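Local coordinates for protein citrate synthase (PDB 2IBP) that probably catalyses the condensation of oxaloacetate with acetyl-CoA and water to give citrate and CoA in the tricarboxylic acid cycle, at residues 252-261 with 346-354; 86-94 with 176-186. One frame throughout, in Å; residues are numbered along the deposited sequence.

Contact 1. Residues 252-261 with 346-354; sequences ANEMAVRNYL and DFWSGIAFY
Asn253 and Asp346 approach to 4.3 Å between their CA atoms, and helices 252-261 and 349-354 cross at -75°, their axes 8.3 Å apart at closest approach. Gly350 allows the close approach, since a CB on it would collide with Asn253 O and Val257 CG2. Asn253 CG sits between its own backbone N and carbonyl carbon (chi1 70°), which turns ND2 to donate to Ser349 OG at 3.0 Å, with OG close to the amide plane. A water ties Asn253 O, Asp346 O and Gly350 N together. This helix crossing belongs to the largely helical citrate synthase fold and carries Asp346, a predicted active-site residue whose side chain lies about 6 Å from that of His289, the other one. Farther along, Tyr260 OH donates to a lone pair of Phe347 O at 2.6 Å while sitting over the centre of the Phe347 ring; the rings form a T-shaped pair, planes at 70°. A phenylalanine at Tyr260 would probably leave Phe347 O without this donor and open a gap over the Phe347 ring. Val257 splits its branches, CG2 against Gly350 C and CG1 against Tyr354 CD1 at 3.8 Å, and Leu261 CD1 meets Tyr354 CE1.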
loop_
_atom_site.group_PDB
_atom_site.type_symbol
_atom_site.label_atom_id
_atom_site.label_comp_id
_atom_site.label_asym_id
_atom_site.label_seq_id
_atom_site.Cartn_x
_atom_site.Cartn_y
_atom_site.Cartn_z
ATOM N N ALA A 252 -11.057 14.550 9.649
ATOM C CA ALA A 252 -12.276 14.999 10.300
ATOM C C ALA A 252 -12.028 15.658 11.661
ATOM O O ALA A 252 -12.654 16.673 11.986
ATOM C CB ALA A 252 -13.266 13.840 10.436
ATOM N N ASN A 253 -11.120 15.107 12.464
ATOM C CA ASN A 253 -10.904 15.705 13.780
ATOM C C ASN A 253 -10.240 17.072 13.682
ATOM O O ASN A 253 -10.548 17.966 14.463
ATOM C CB ASN A 253 -10.263 14.752 14.812
ATOM C CG ASN A 253 -8.805 14.427 14.531
ATOM O OD1 ASN A 253 -8.281 14.674 13.439
ATOM N ND2 ASN A 253 -8.143 13.851 15.530
ATOM N N GLU A 254 -9.400 17.252 12.666
ATOM C CA GLU A 254 -8.798 18.542 12.385
ATOM C C GLU A 254 -9.878 19.507 11.882
ATOM O O GLU A 254 -9.967 20.639 12.338
ATOM C CB GLU A 254 -7.704 18.428 11.312
ATOM C CG GLU A 254 -7.348 19.778 10.694
ATOM C CD GLU A 254 -6.323 19.710 9.568
ATOM O OE1 GLU A 254 -5.736 18.632 9.341
ATOM O OE2 GLU A 254 -6.104 20.753 8.904
ATOM N N MET A 255 -10.703 19.047 10.940
ATOM C CA MET A 255 -11.727 19.919 10.373
ATOM C C MET A 255 -12.761 20.324 11.411
ATOM O O MET A 255 -13.265 21.459 11.374
ATOM C CB MET A 255 -12.371 19.286 9.144
ATOM C CG MET A 255 -11.373 19.017 8.004
ATOM S SD MET A 255 -10.257 20.399 7.664
ATOM C CE MET A 255 -11.415 21.751 7.446
ATOM N N ALA A 256 -13.072 19.419 12.341
ATOM C CA ALA A 256 -14.017 19.743 13.417
ATOM C C ALA A 256 -13.474 20.936 14.203
ATOM O O ALA A 256 -14.193 21.903 14.452
ATOM C CB ALA A 256 -14.220 18.546 14.342
ATOM N N VAL A 257 -12.196 20.873 14.586
ATOM C CA VAL A 257 -11.562 21.961 15.336
ATOM C C VAL A 257 -11.525 23.268 14.554
ATOM O O VAL A 257 -11.890 24.312 15.082
ATOM C CB VAL A 257 -10.164 21.577 15.853
ATOM C CG1 VAL A 257 -9.397 22.804 16.340
ATOM C CG2 VAL A 257 -10.303 20.543 16.965
ATOM N N ARG A 258 -11.099 23.217 13.297
ATOM C CA ARG A 258 -11.119 24.422 12.472
ATOM C C ARG A 258 -12.534 25.001 12.404
ATOM O O ARG A 258 -12.702 26.204 12.392
ATOM C CB ARG A 258 -10.638 24.114 11.060
ATOM C CG ARG A 258 -9.175 23.767 10.976
ATOM C CD ARG A 258 -8.791 23.545 9.540
ATOM N NE ARG A 258 -7.381 23.247 9.377
ATOM C CZ ARG A 258 -6.426 24.160 9.254
ATOM N NH1 ARG A 258 -6.711 25.453 9.353
ATOM N NH2 ARG A 258 -5.172 23.775 9.050
ATOM N N ASN A 259 -13.541 24.137 12.305
ATOM C CA ASN A 259 -14.926 24.580 12.270
ATOM C C ASN A 259 -15.333 25.239 13.565
ATOM O O ASN A 259 -16.039 26.256 13.548
ATOM C CB ASN A 259 -15.880 23.434 11.973
ATOM C CG ASN A 259 -15.841 23.000 10.521
ATOM O OD1 ASN A 259 -15.224 23.654 9.677
ATOM N ND2 ASN A 259 -16.590 21.950 10.208
ATOM N N TYR A 260 -14.947 24.648 14.696
ATOM C CA TYR A 260 -15.289 25.242 15.983
ATOM C C TYR A 260 -14.647 26.621 16.077
ATOM O O TYR A 260 -15.267 27.553 16.579
ATOM C CB TYR A 260 -14.859 24.378 17.185
ATOM C CG TYR A 260 -15.430 22.976 17.197
ATOM C CD1 TYR A 260 -16.758 22.737 16.865
ATOM C CD2 TYR A 260 -14.670 21.898 17.664
ATOM C CE1 TYR A 260 -17.297 21.448 16.913
ATOM C CE2 TYR A 260 -15.194 20.607 17.694
ATOM C CZ TYR A 260 -16.499 20.394 17.318
ATOM O OH TYR A 260 -17.028 19.123 17.322
ATOM N N LEU A 261 -13.414 26.751 15.594
ATOM C CA LEU A 261 -12.735 28.048 15.633
ATOM C C LEU A 261 -13.488 29.081 14.805
ATOM O O LEU A 261 -13.607 30.243 15.206
ATOM C CB LEU A 261 -11.294 27.929 15.147
ATOM C CG LEU A 261 -10.360 27.193 16.109
ATOM C CD1 LEU A 261 -9.040 26.871 15.412
ATOM C CD2 LEU A 261 -10.131 27.991 17.408
ATOM N N ASP A 346 -14.240 11.769 16.265
ATOM C CA ASP A 346 -13.661 12.925 15.570
ATOM C C ASP A 346 -14.283 14.255 16.026
ATOM O O ASP A 346 -13.707 15.322 15.840
ATOM C CB ASP A 346 -13.828 12.775 14.060
ATOM C CG ASP A 346 -13.117 11.557 13.511
ATOM O OD1 ASP A 346 -12.101 11.132 14.112
ATOM O OD2 ASP A 346 -13.582 11.028 12.476
ATOM N N PHE A 347 -15.492 14.179 16.570
ATOM C CA PHE A 347 -16.186 15.364 17.052
ATOM C C PHE A 347 -15.410 16.030 18.181
ATOM O O PHE A 347 -15.469 17.262 18.343
ATOM C CB PHE A 347 -17.574 14.952 17.534
ATOM C CG PHE A 347 -18.466 16.095 17.915
ATOM C CD1 PHE A 347 -19.357 16.625 17.003
ATOM C CD2 PHE A 347 -18.473 16.585 19.205
ATOM C CE1 PHE A 347 -20.199 17.641 17.366
ATOM C CE2 PHE A 347 -19.306 17.607 19.558
ATOM C CZ PHE A 347 -20.176 18.126 18.637
ATOM N N TRP A 348 -14.650 15.229 18.925
ATOM C CA TRP A 348 -13.970 15.691 20.114
ATOM C C TRP A 348 -12.458 15.626 20.100
ATOM O O TRP A 348 -11.813 16.436 20.740
ATOM C CB TRP A 348 -14.370 14.812 21.316
ATOM C CG TRP A 348 -15.784 14.887 21.704
ATOM C CD1 TRP A 348 -16.753 13.979 21.446
ATOM C CD2 TRP A 348 -16.422 15.982 22.374
ATOM N NE1 TRP A 348 -17.953 14.410 21.954
ATOM C CE2 TRP A 348 -17.781 15.644 22.520
ATOM C CE3 TRP A 348 -15.966 17.194 22.898
ATOM C CZ2 TRP A 348 -18.695 16.483 23.154
ATOM C CZ3 TRP A 348 -16.876 18.029 23.512
ATOM C CH2 TRP A 348 -18.225 17.663 23.633
ATOM N N SER A 349 -11.899 14.625 19.409
ATOM C CA SER A 349 -10.484 14.289 19.578
ATOM C C SER A 349 -9.410 15.283 19.172
ATOM O O SER A 349 -8.292 15.183 19.661
ATOM C CB SER A 349 -10.182 12.945 18.935
ATOM O OG SER A 349 -10.180 13.067 17.540
ATOM N N GLY A 350 -9.743 16.269 18.339
ATOM C CA GLY A 350 -8.768 17.276 17.943
ATOM C C GLY A 350 -8.595 18.394 18.947
ATOM O O GLY A 350 -7.594 19.110 18.925
ATOM N N ILE A 351 -9.531 18.499 19.883
ATOM C CA ILE A 351 -9.520 19.607 20.840
ATOM C C ILE A 351 -8.314 19.585 21.772
ATOM O O ILE A 351 -7.543 20.548 21.849
ATOM C CB ILE A 351 -10.825 19.650 21.630
ATOM C CG1 ILE A 351 -12.006 19.925 20.673
ATOM C CG2 ILE A 351 -10.725 20.697 22.748
ATOM C CD1 ILE A 351 -13.371 19.829 21.320
ATOM N N ALA A 352 -8.092 18.454 22.427
ATOM C CA ALA A 352 -6.961 18.330 23.321
ATOM C C ALA A 352 -5.652 18.489 22.560
ATOM O O ALA A 352 -4.780 19.240 22.994
ATOM C CB ALA A 352 -7.009 16.998 24.055
ATOM N N PHE A 353 -5.537 17.848 21.387
ATOM C CA PHE A 353 -4.300 17.946 20.603
ATOM C C PHE A 353 -4.003 19.403 20.294
ATOM O O PHE A 353 -2.875 19.865 20.414
ATOM C CB PHE A 353 -4.381 17.235 19.250
ATOM C CG PHE A 353 -4.440 15.730 19.307
ATOM C CD1 PHE A 353 -3.931 15.020 20.367
ATOM C CD2 PHE A 353 -4.861 15.032 18.186
ATOM C CE1 PHE A 353 -3.976 13.619 20.362
ATOM C CE2 PHE A 353 -4.879 13.649 18.161
ATOM C CZ PHE A 353 -4.404 12.952 19.234
ATOM N N TYR A 354 -5.031 20.113 19.842
ATOM C CA TYR A 354 -4.882 21.517 19.494
ATOM C C TYR A 354 -4.333 22.289 20.698
ATOM O O TYR A 354 -3.382 23.049 20.580
ATOM C CB TYR A 354 -6.227 22.096 19.035
ATOM C CG TYR A 354 -6.183 23.577 18.720
ATOM C CD1 TYR A 354 -5.959 24.032 17.432
ATOM C CD2 TYR A 354 -6.422 24.510 19.718
ATOM C CE1 TYR A 354 -5.906 25.378 17.160
ATOM C CE2 TYR A 354 -6.416 25.851 19.447
ATOM C CZ TYR A 354 -6.149 26.279 18.181
ATOM O OH TYR A 354 -6.131 27.637 17.945
HETATM O O HOH W 1 -12.007 17.180 16.862
#

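Contact 2. Residues 86-94 with 176-186; sequences RMKKYRELH and RPRDDLGHAAN
Arg91 reaches from near the C-terminal end of helix 77-90 into the loop 176-182, whose type I beta turn, Arg178 to Leu181, leads to Gly182, the N-cap of helix 183-192. The contact thus joins the end region of one helix to the start of another in this mainly helical fold. Followed outward, Arg91 CB rests on Pro177 CG at 3.8 Å. CG lies anti to the carbonyl carbon (chi1 -66°), and the chain then runs extended to NE, carrying CD past Pro177 CB and Asn186 ND2. NE donates to a water that also bonds His183 ND1. At the tip NH1 and NH2 grip one atom end-on, Leu181 O, at 3.0 and 2.8 Å respectively; the oxygen lies in the guanidinium plane, although both donors are tilted from the carbonyl plane. The Asn186 amide stacks on the guanidinium with planes 12° apart, and Lys88 CG lies over the centre of the opposite face, so packing against both faces as well as the bonds restricts its rotation. Asn186 OD1 meanwhile accepts from Arg178 N, which fixes the amide against the turn. Lys88, extended beyond CG, runs by Asp179 O, and NZ makes a weak bond to it. At the more exposed margin Glu92 OE2 accepts from Leu93 N and is hydrogen-bonded to Tyr164 OH on helix 141-169. Glu92 OE1 forms a salt bridge with Arg176 NH1 at 2.9 Å, the nitrogen approaching from above the carboxylate plane, 57° out of it.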
loop_
_atom_site.group_PDB
_atom_site.type_symbol
_atom_site.label_atom_id
_atom_site.label_comp_id
_atom_site.label_asym_id
_atom_site.label_seq_id
_atom_site.Cartn_x
_atom_site.Cartn_y
_atom_site.Cartn_z
ATOM N N ARG A 86 11.158 -4.313 26.180
ATOM C CA ARG A 86 11.516 -4.514 24.785
ATOM C C ARG A 86 11.098 -3.292 23.985
ATOM O O ARG A 86 11.873 -2.757 23.202
ATOM C CB ARG A 86 10.845 -5.766 24.193
ATOM C CG ARG A 86 11.369 -7.083 24.752
ATOM C CD ARG A 86 10.880 -8.268 23.919
ATOM N NE ARG A 86 9.424 -8.378 23.835
ATOM C CZ ARG A 86 8.667 -9.057 24.681
ATOM N NH1 ARG A 86 9.209 -9.603 25.776
ATOM N NH2 ARG A 86 7.362 -9.113 24.494
ATOM N N MET A 87 9.885 -2.817 24.241
ATOM C CA MET A 87 9.368 -1.651 23.523
ATOM C C MET A 87 10.271 -0.448 23.777
ATOM O O MET A 87 10.621 0.264 22.860
ATOM C CB MET A 87 7.914 -1.364 23.925
ATOM C CG MET A 87 6.986 -2.537 23.650
ATOM S SD MET A 87 6.734 -2.734 21.892
ATOM C CE MET A 87 5.474 -1.462 21.787
ATOM N N LYS A 88 10.699 -0.252 25.018
ATOM C CA LYS A 88 11.587 0.863 25.325
ATOM C C LYS A 88 12.888 0.779 24.535
ATOM O O LYS A 88 13.395 1.794 24.053
ATOM C CB LYS A 88 11.845 0.940 26.824
ATOM C CG LYS A 88 10.692 1.513 27.578
ATOM C CD LYS A 88 10.877 1.418 29.071
ATOM C CE LYS A 88 9.770 2.147 29.779
ATOM N NZ LYS A 88 9.955 2.117 31.247
ATOM N N LYS A 89 13.456 -0.425 24.448
ATOM C CA LYS A 89 14.684 -0.659 23.703
ATOM C C LYS A 89 14.463 -0.384 22.207
ATOM O O LYS A 89 15.355 0.108 21.519
ATOM C CB LYS A 89 15.135 -2.110 23.871
ATOM C CG LYS A 89 16.457 -2.435 23.200
ATOM C CD LYS A 89 16.852 -3.901 23.406
ATOM C CE LYS A 89 15.872 -4.852 22.716
ATOM N NZ LYS A 89 16.304 -6.279 22.810
ATOM N N TYR A 90 13.271 -0.694 21.722
ATOM C CA TYR A 90 12.981 -0.521 20.305
ATOM C C TYR A 90 12.645 0.892 19.878
ATOM O O TYR A 90 12.624 1.173 18.683
ATOM C CB TYR A 90 11.805 -1.393 19.881
ATOM C CG TYR A 90 11.990 -2.864 20.092
ATOM C CD1 TYR A 90 13.221 -3.463 19.895
ATOM C CD2 TYR A 90 10.893 -3.673 20.305
ATOM C CE1 TYR A 90 13.366 -4.831 20.066
ATOM C CE2 TYR A 90 11.016 -5.027 20.436
ATOM C CZ TYR A 90 12.248 -5.602 20.309
ATOM O OH TYR A 90 12.353 -6.959 20.469
ATOM N N ARG A 91 12.377 1.787 20.820
ATOM C CA ARG A 91 11.953 3.140 20.452
ATOM C C ARG A 91 12.907 3.882 19.541
ATOM O O ARG A 91 12.473 4.638 18.669
ATOM C CB ARG A 91 11.729 3.999 21.693
ATOM C CG ARG A 91 10.596 3.555 22.533
ATOM C CD ARG A 91 10.540 4.406 23.772
ATOM N NE ARG A 91 9.442 4.015 24.637
ATOM C CZ ARG A 91 9.260 4.486 25.867
ATOM N NH1 ARG A 91 10.157 5.295 26.409
ATOM N NH2 ARG A 91 8.217 4.100 26.568
ATOM N N GLU A 92 14.204 3.748 19.768
ATOM C CA GLU A 92 15.179 4.513 18.998
ATOM C C GLU A 92 15.244 4.013 17.565
ATOM O O GLU A 92 15.030 2.826 17.307
ATOM C CB GLU A 92 16.559 4.449 19.640
ATOM C CG GLU A 92 17.617 5.315 18.978
ATOM C CD GLU A 92 17.264 6.794 18.908
ATOM O OE1 GLU A 92 17.764 7.564 19.754
ATOM O OE2 GLU A 92 16.455 7.187 18.043
ATOM N N LEU A 93 15.477 4.942 16.646
ATOM C CA LEU A 93 15.535 4.621 15.244
ATOM C C LEU A 93 16.974 4.438 14.800
ATOM O O LEU A 93 17.914 4.969 15.401
ATOM C CB LEU A 93 14.884 5.745 14.428
ATOM C CG LEU A 93 13.454 6.079 14.821
ATOM C CD1 LEU A 93 12.967 7.336 14.057
ATOM C CD2 LEU A 93 12.536 4.875 14.607
ATOM N N HIS A 94 17.124 3.712 13.695
ATOM C CA HIS A 94 18.413 3.500 13.051
ATOM C C HIS A 94 18.893 4.844 12.494
ATOM O O HIS A 94 18.082 5.657 12.015
ATOM C CB HIS A 94 18.233 2.509 11.898
ATOM C CG HIS A 94 19.517 2.052 11.278
ATOM N ND1 HIS A 94 20.235 2.825 10.389
ATOM C CD2 HIS A 94 20.191 0.880 11.387
ATOM C CE1 HIS A 94 21.316 2.163 10.009
ATOM N NE2 HIS A 94 21.315 0.980 10.602
ATOM N N ARG A 176 15.705 12.505 21.950
ATOM C CA ARG A 176 15.693 11.061 21.893
ATOM C C ARG A 176 14.842 10.454 22.994
ATOM O O ARG A 176 14.540 11.114 23.991
ATOM C CB ARG A 176 17.113 10.505 21.846
ATOM C CG ARG A 176 17.840 10.962 20.587
ATOM C CD ARG A 176 19.210 10.354 20.411
ATOM N NE ARG A 176 19.853 10.900 19.218
ATOM C CZ ARG A 176 19.679 10.436 17.982
ATOM N NH1 ARG A 176 18.890 9.393 17.757
ATOM N NH2 ARG A 176 20.306 11.012 16.965
ATOM N N PRO A 177 14.389 9.209 22.780
ATOM C CA PRO A 177 13.485 8.594 23.737
ATOM C C PRO A 177 14.052 8.424 25.128
ATOM O O PRO A 177 15.212 8.025 25.285
ATOM C CB PRO A 177 13.198 7.215 23.140
ATOM C CG PRO A 177 13.619 7.288 21.720
ATOM C CD PRO A 177 14.683 8.319 21.633
ATOM N N ARG A 178 13.235 8.764 26.116
ATOM C CA ARG A 178 13.588 8.553 27.518
ATOM C C ARG A 178 13.068 7.210 28.000
ATOM O O ARG A 178 11.861 6.924 28.050
ATOM C CB ARG A 178 13.079 9.680 28.408
ATOM C CG ARG A 178 14.102 10.766 28.646
ATOM C CD ARG A 178 13.539 11.864 29.485
ATOM N NE ARG A 178 13.140 11.399 30.808
ATOM C CZ ARG A 178 12.548 12.182 31.705
ATOM N NH1 ARG A 178 12.262 13.447 31.409
ATOM N NH2 ARG A 178 12.207 11.692 32.881
ATOM N N ASP A 179 14.021 6.401 28.417
ATOM C CA ASP A 179 13.765 5.062 28.847
ATOM C C ASP A 179 12.873 4.988 30.086
ATOM O O ASP A 179 12.196 3.990 30.310
ATOM C CB ASP A 179 15.129 4.452 29.165
ATOM C CG ASP A 179 15.258 3.057 28.699
ATOM O OD1 ASP A 179 14.676 2.739 27.644
ATOM O OD2 ASP A 179 16.089 2.344 29.286
ATOM N N ASP A 180 12.848 6.054 30.888
ATOM C CA ASP A 180 12.067 6.059 32.120
ATOM C C ASP A 180 10.627 6.526 31.954
ATOM O O ASP A 180 9.866 6.579 32.928
ATOM C CB ASP A 180 12.751 6.896 33.199
ATOM C CG ASP A 180 12.891 8.348 32.822
ATOM O OD1 ASP A 180 13.201 8.645 31.653
ATOM O OD2 ASP A 180 12.750 9.204 33.720
ATOM N N LEU A 181 10.265 6.920 30.738
ATOM C CA LEU A 181 8.918 7.382 30.471
ATOM C C LEU A 181 8.107 6.326 29.735
ATOM O O LEU A 181 8.654 5.550 28.939
ATOM C CB LEU A 181 8.941 8.654 29.624
ATOM C CG LEU A 181 9.558 9.890 30.260
ATOM C CD1 LEU A 181 9.451 11.084 29.308
ATOM C CD2 LEU A 181 8.835 10.160 31.583
ATOM N N GLY A 182 6.804 6.339 29.976
ATOM C CA GLY A 182 5.864 5.468 29.290
ATOM C C GLY A 182 5.729 5.863 27.828
ATOM O O GLY A 182 6.208 6.905 27.396
ATOM N N HIS A 183 5.021 5.045 27.077
ATOM C CA HIS A 183 4.912 5.232 25.627
ATOM C C HIS A 183 4.325 6.596 25.261
ATOM O O HIS A 183 4.940 7.370 24.485
ATOM C CB HIS A 183 4.050 4.106 25.071
ATOM C CG HIS A 183 4.089 3.981 23.590
ATOM N ND1 HIS A 183 5.076 3.275 22.932
ATOM C CD2 HIS A 183 3.181 4.322 22.647
ATOM C CE1 HIS A 183 4.829 3.296 21.634
ATOM N NE2 HIS A 183 3.674 3.903 21.435
ATOM N N ALA A 184 3.165 6.915 25.848
ATOM C CA ALA A 184 2.472 8.180 25.591
ATOM C C ALA A 184 3.260 9.371 26.155
ATOM O O ALA A 184 3.473 10.381 25.479
ATOM C CB ALA A 184 1.088 8.138 26.186
ATOM N N ALA A 185 3.714 9.262 27.401
ATOM C CA ALA A 185 4.490 10.354 28.001
ATOM C C ALA A 185 5.758 10.636 27.223
ATOM O O ALA A 185 6.132 11.787 26.981
ATOM C CB ALA A 185 4.839 10.049 29.459
ATOM N N ASN A 186 6.433 9.577 26.811
ATOM C CA ASN A 186 7.649 9.749 26.087
ATOM C C ASN A 186 7.400 10.465 24.760
ATOM O O ASN A 186 8.222 11.263 24.313
ATOM C CB ASN A 186 8.305 8.423 25.810
ATOM C CG ASN A 186 9.592 8.590 25.086
ATOM O OD1 ASN A 186 10.536 9.173 25.620
ATOM N ND2 ASN A 186 9.642 8.127 23.825
HETATM O O HOH W 2 13.180 4.181 25.523
HETATM O O HOH W 3 8.283 3.927 32.410
HETATM O O HOH W 4 7.119 2.279 24.461
HETATM O O HOH W 5 19.608 7.219 15.696
#

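Contact 2 closes along the chain before contact 1 opens, so the two are in series, neither nested nor interleaved. Their centres lie 28 Å apart, and about 9 Å separates their nearest atoms, so they do not touch. They share no helix: contact 2 uses helices 77-90 and 183-192, contact 1 helices 252-263 and 349-356. Each brings together parts of the chain separated by more than 80 mostly helical residues. Contact 1 is buried and includes a predicted active-site residue, whereas contact 2 is partly buried and lies away from the predicted catalytic residues, so the two join separate regions of the helical fold. No residue of the second subunit touches either contact.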